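Local coordinates for protein gamma-glutamyltransferase 1 Threonine peptidase. MEROPS family T03 (PDB 7D9E) that transfers the gamma-glutamyl group of glutathione and related compounds to amino acids and peptides or, with water as acceptor, releases glutamate, at residues V85-G90 against Q103-V108. Sequence-based numbering, arbitrary orientation.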
ATOM      1  N   VAL B  85      -3.129  -8.258  20.052  1.00 25.73           N
ATOM      2  CA  VAL B  85      -3.014  -8.459  18.620  1.00 22.65           C
ATOM      3  C   VAL B  85      -3.339  -9.907  18.283  1.00 22.93           C
ATOM      4  O   VAL B  85      -2.891 -10.843  18.952  1.00 25.42           O
ATOM      5  CB  VAL B  85      -1.591  -8.093  18.178  1.00 23.40           C
ATOM      6  CG1 VAL B  85      -1.361  -8.480  16.736  1.00 22.12           C
ATOM      7  CG2 VAL B  85      -1.353  -6.605  18.381  1.00 26.91           C
ATOM      8  N   SER B  86      -4.112 -10.084  17.222  1.00 21.68           N
ATOM      9  CA  SER B  86      -4.439 -11.403  16.705  1.00 20.70           C
ATOM     10  C   SER B  86      -3.999 -11.597  15.263  1.00 19.65           C
ATOM     11  O   SER B  86      -3.677 -12.727  14.894  1.00 21.16           O
ATOM     12  CB  SER B  86      -5.942 -11.665  16.806  1.00 27.02           C
ATOM     13  OG  SER B  86      -6.681 -10.663  16.144  1.00 31.21           O
ATOM     14  N   LEU B  87      -3.964 -10.542  14.442  1.00 18.40           N
ATOM     15  CA  LEU B  87      -3.569 -10.699  13.050  1.00 17.39           C
ATOM     16  C   LEU B  87      -3.000  -9.388  12.552  1.00 20.52           C
ATOM     17  O   LEU B  87      -3.587  -8.334  12.795  1.00 22.06           O
ATOM     18  CB  LEU B  87      -4.775 -11.108  12.194  1.00 20.02           C
ATOM     19  CG  LEU B  87      -4.469 -11.499  10.740  1.00 22.18           C
ATOM     20  CD1 LEU B  87      -3.702 -12.811  10.704  1.00 23.30           C
ATOM     21  CD2 LEU B  87      -5.763 -11.589   9.932  1.00 21.68           C
ATOM     22  N   VAL B  88      -1.866  -9.451  11.863  1.00 17.77           N
ATOM     23  CA  VAL B  88      -1.236  -8.275  11.272  1.00 17.53           C
ATOM     24  C   VAL B  88      -1.078  -8.576   9.797  1.00 18.21           C
ATOM     25  O   VAL B  88      -0.576  -9.647   9.444  1.00 17.63           O
ATOM     26  CB  VAL B  88       0.136  -7.995  11.905  1.00 15.57           C
ATOM     27  CG1 VAL B  88       0.687  -6.670  11.399  1.00 18.38           C
ATOM     28  CG2 VAL B  88       0.026  -7.956  13.430  1.00 17.69           C
ATOM     29  N   LEU B  89      -1.549  -7.669   8.943  1.00 16.51           N
ATOM     30  CA  LEU B  89      -1.495  -7.960   7.523  1.00 14.24           C
ATOM     31  C   LEU B  89      -1.570  -6.696   6.682  1.00 14.36           C
ATOM     32  O   LEU B  89      -2.041  -5.650   7.119  1.00 15.88           O
ATOM     33  CB  LEU B  89      -2.583  -8.952   7.081  1.00 15.97           C
ATOM     34  CG  LEU B  89      -4.024  -8.455   6.926  1.00 15.79           C
ATOM     35  CD1 LEU B  89      -4.884  -9.536   6.259  1.00 20.29           C
ATOM     36  CD2 LEU B  89      -4.654  -8.074   8.242  1.00 20.41           C
ATOM     37  N   GLY B  90      -1.111  -6.845   5.446  1.00 14.44           N
ATOM     38  CA  GLY B  90      -1.202  -5.789   4.455  1.00 14.52           C
ATOM     39  C   GLY B  90      -0.639  -6.309   3.157  1.00 14.55           C
ATOM     40  O   GLY B  90      -0.130  -7.436   3.082  1.00 14.51           O
ATOM     41  N   GLN B 103     -10.621 -10.325   1.287  1.00 15.19           N
ATOM     42  CA  GLN B 103     -10.675 -11.750   0.987  1.00 14.26           C
ATOM     43  C   GLN B 103      -9.875 -12.546   2.002  1.00 15.49           C
ATOM     44  O   GLN B 103     -10.344 -13.569   2.495  1.00 15.97           O
ATOM     45  CB  GLN B 103     -10.191 -12.005  -0.445  1.00 14.84           C
ATOM     46  CG  GLN B 103     -11.251 -11.598  -1.482  1.00 16.44           C
ATOM     47  CD  GLN B 103     -10.701 -11.544  -2.890  1.00 16.28           C
ATOM     48  OE1 GLN B 103     -10.788 -12.525  -3.646  1.00 16.84           O
ATOM     49  NE2 GLN B 103     -10.132 -10.404  -3.255  1.00 15.83           N
ATOM     50  N   VAL B 104      -8.681 -12.078   2.359  1.00 15.79           N
ATOM     51  CA  VAL B 104      -7.906 -12.813   3.350  1.00 14.64           C
ATOM     52  C   VAL B 104      -8.644 -12.859   4.687  1.00 14.73           C
ATOM     53  O   VAL B 104      -8.669 -13.903   5.359  1.00 16.80           O
ATOM     54  CB  VAL B 104      -6.480 -12.257   3.479  1.00 15.88           C
ATOM     55  CG1 VAL B 104      -5.732 -12.934   4.625  1.00 16.92           C
ATOM     56  CG2 VAL B 104      -5.693 -12.445   2.176  1.00 17.39           C
ATOM     57  N   LEU B 105      -9.247 -11.731   5.100  1.00 15.35           N
ATOM     58  CA  LEU B 105     -10.013 -11.720   6.346  1.00 16.95           C
ATOM     59  C   LEU B 105     -11.180 -12.695   6.276  1.00 17.53           C
ATOM     60  O   LEU B 105     -11.469 -13.408   7.251  1.00 19.20           O
ATOM     61  CB  LEU B 105     -10.515 -10.306   6.648  1.00 17.05           C
ATOM     62  CG  LEU B 105      -9.433  -9.290   6.989  1.00 19.60           C
ATOM     63  CD1 LEU B 105     -10.064  -7.893   7.050  1.00 19.20           C
ATOM     64  CD2 LEU B 105      -8.761  -9.608   8.303  1.00 20.70           C
ATOM     65  N   ASN B 106     -11.888 -12.718   5.143  1.00 15.86           N
ATOM     66  CA  ASN B 106     -12.972 -13.687   4.996  1.00 17.39           C
ATOM     67  C   ASN B 106     -12.444 -15.114   5.122  1.00 17.54           C
ATOM     68  O   ASN B 106     -13.071 -15.962   5.758  1.00 19.69           O
ATOM     69  CB  ASN B 106     -13.654 -13.537   3.637  1.00 17.08           C
ATOM     70  CG  ASN B 106     -14.415 -12.228   3.504  1.00 20.24           C
ATOM     71  OD1 ASN B 106     -14.651 -11.524   4.476  1.00 20.85           O
ATOM     72  ND2 ASN B 106     -14.863 -11.953   2.296  1.00 20.15           N
ATOM     73  N   ASN B 107     -11.283 -15.381   4.533  1.00 17.06           N
ATOM     74  CA  ASN B 107     -10.725 -16.734   4.559  1.00 17.13           C
ATOM     75  C   ASN B 107     -10.356 -17.156   5.973  1.00 20.41           C
ATOM     76  O   ASN B 107     -10.574 -18.315   6.358  1.00 19.88           O
ATOM     77  CB  ASN B 107      -9.499 -16.752   3.650  1.00 15.73           C
ATOM     78  CG  ASN B 107      -9.863 -16.526   2.205  1.00 16.57           C
ATOM     79  OD1 ASN B 107     -11.047 -16.500   1.857  1.00 17.82           O
ATOM     80  ND2 ASN B 107      -8.859 -16.377   1.350  1.00 18.92           N
ATOM     81  N   VAL B 108      -9.787 -16.237   6.754  1.00 19.18           N
ATOM     82  CA  VAL B 108      -9.416 -16.542   8.132  1.00 19.11           C
ATOM     83  C   VAL B 108     -10.641 -16.628   9.032  1.00 20.39           C
ATOM     84  O   VAL B 108     -10.773 -17.565   9.823  1.00 21.96           O
ATOM     85  CB  VAL B 108      -8.417 -15.487   8.648  1.00 18.98           C
ATOM     86  CG1 VAL B 108      -8.194 -15.651  10.142  1.00 21.17           C
ATOM     87  CG2 VAL B 108      -7.108 -15.554   7.893  1.00 23.70           C
TER
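Leu89 and Val104 meet through methyl groups, CD1 of the leucine lying 3.9 Å from CG1 of the valine, with the two side chains running alongside in opposing senses. Beside them Leu87 and Leu105 touch through one methyl each, CD2 to CD2 at 3.9 Å, their side chains set at a slant. Leu105 CD2 also comes within 4.4 Å of Leu89 CD1, which ties the two pairs into one apolar patch.

The two strand leucines differ in their first torsion, chi1 -172° for Leu87 and 77° for Leu89, yet each brings one terminal methyl to the helix, CD2 for Leu87 and CD1 for Leu89. On the helix Val104 faces the strand directly; the CB of Leu105 does not point straight at it, but the longer, branched chain brings its methyl end nearer. Beta-branched valine fills the direct position with little reach, while leucine supplies the length to span the backbone separation: the CA atoms of Leu87 and Leu105 are 9.4 Å apart, yet their methyls meet.

Further out, Leu87 and Leu105 both rest on Val79 of the adjoining strand 77-81, and Leu89 packs on Ala169 of strand 168-173, on the other flank. Opposite Val79 the strand carries an extra residue, Ser86 and Leu87 forming a classic beta bulge. Away from the strand, Gln103 NE2 and Asn107 ND2 hydrogen-bond to Val124 O and Ala118 O, and Asn106 ND2 to Tyr299 OH of the other chain.

The axes of strand 85-90 and helix 103-108 run roughly antiparallel, at 151°, and approach within 10.6 Å, so helix 97-109 doubles back over the strand that precedes it. This is helix-on-sheet packing in the layered alpha/beta core of the Ntn-hydrolase fold, and the connection between the two elements carries Gly93 and Gly94 of the ligand pocket.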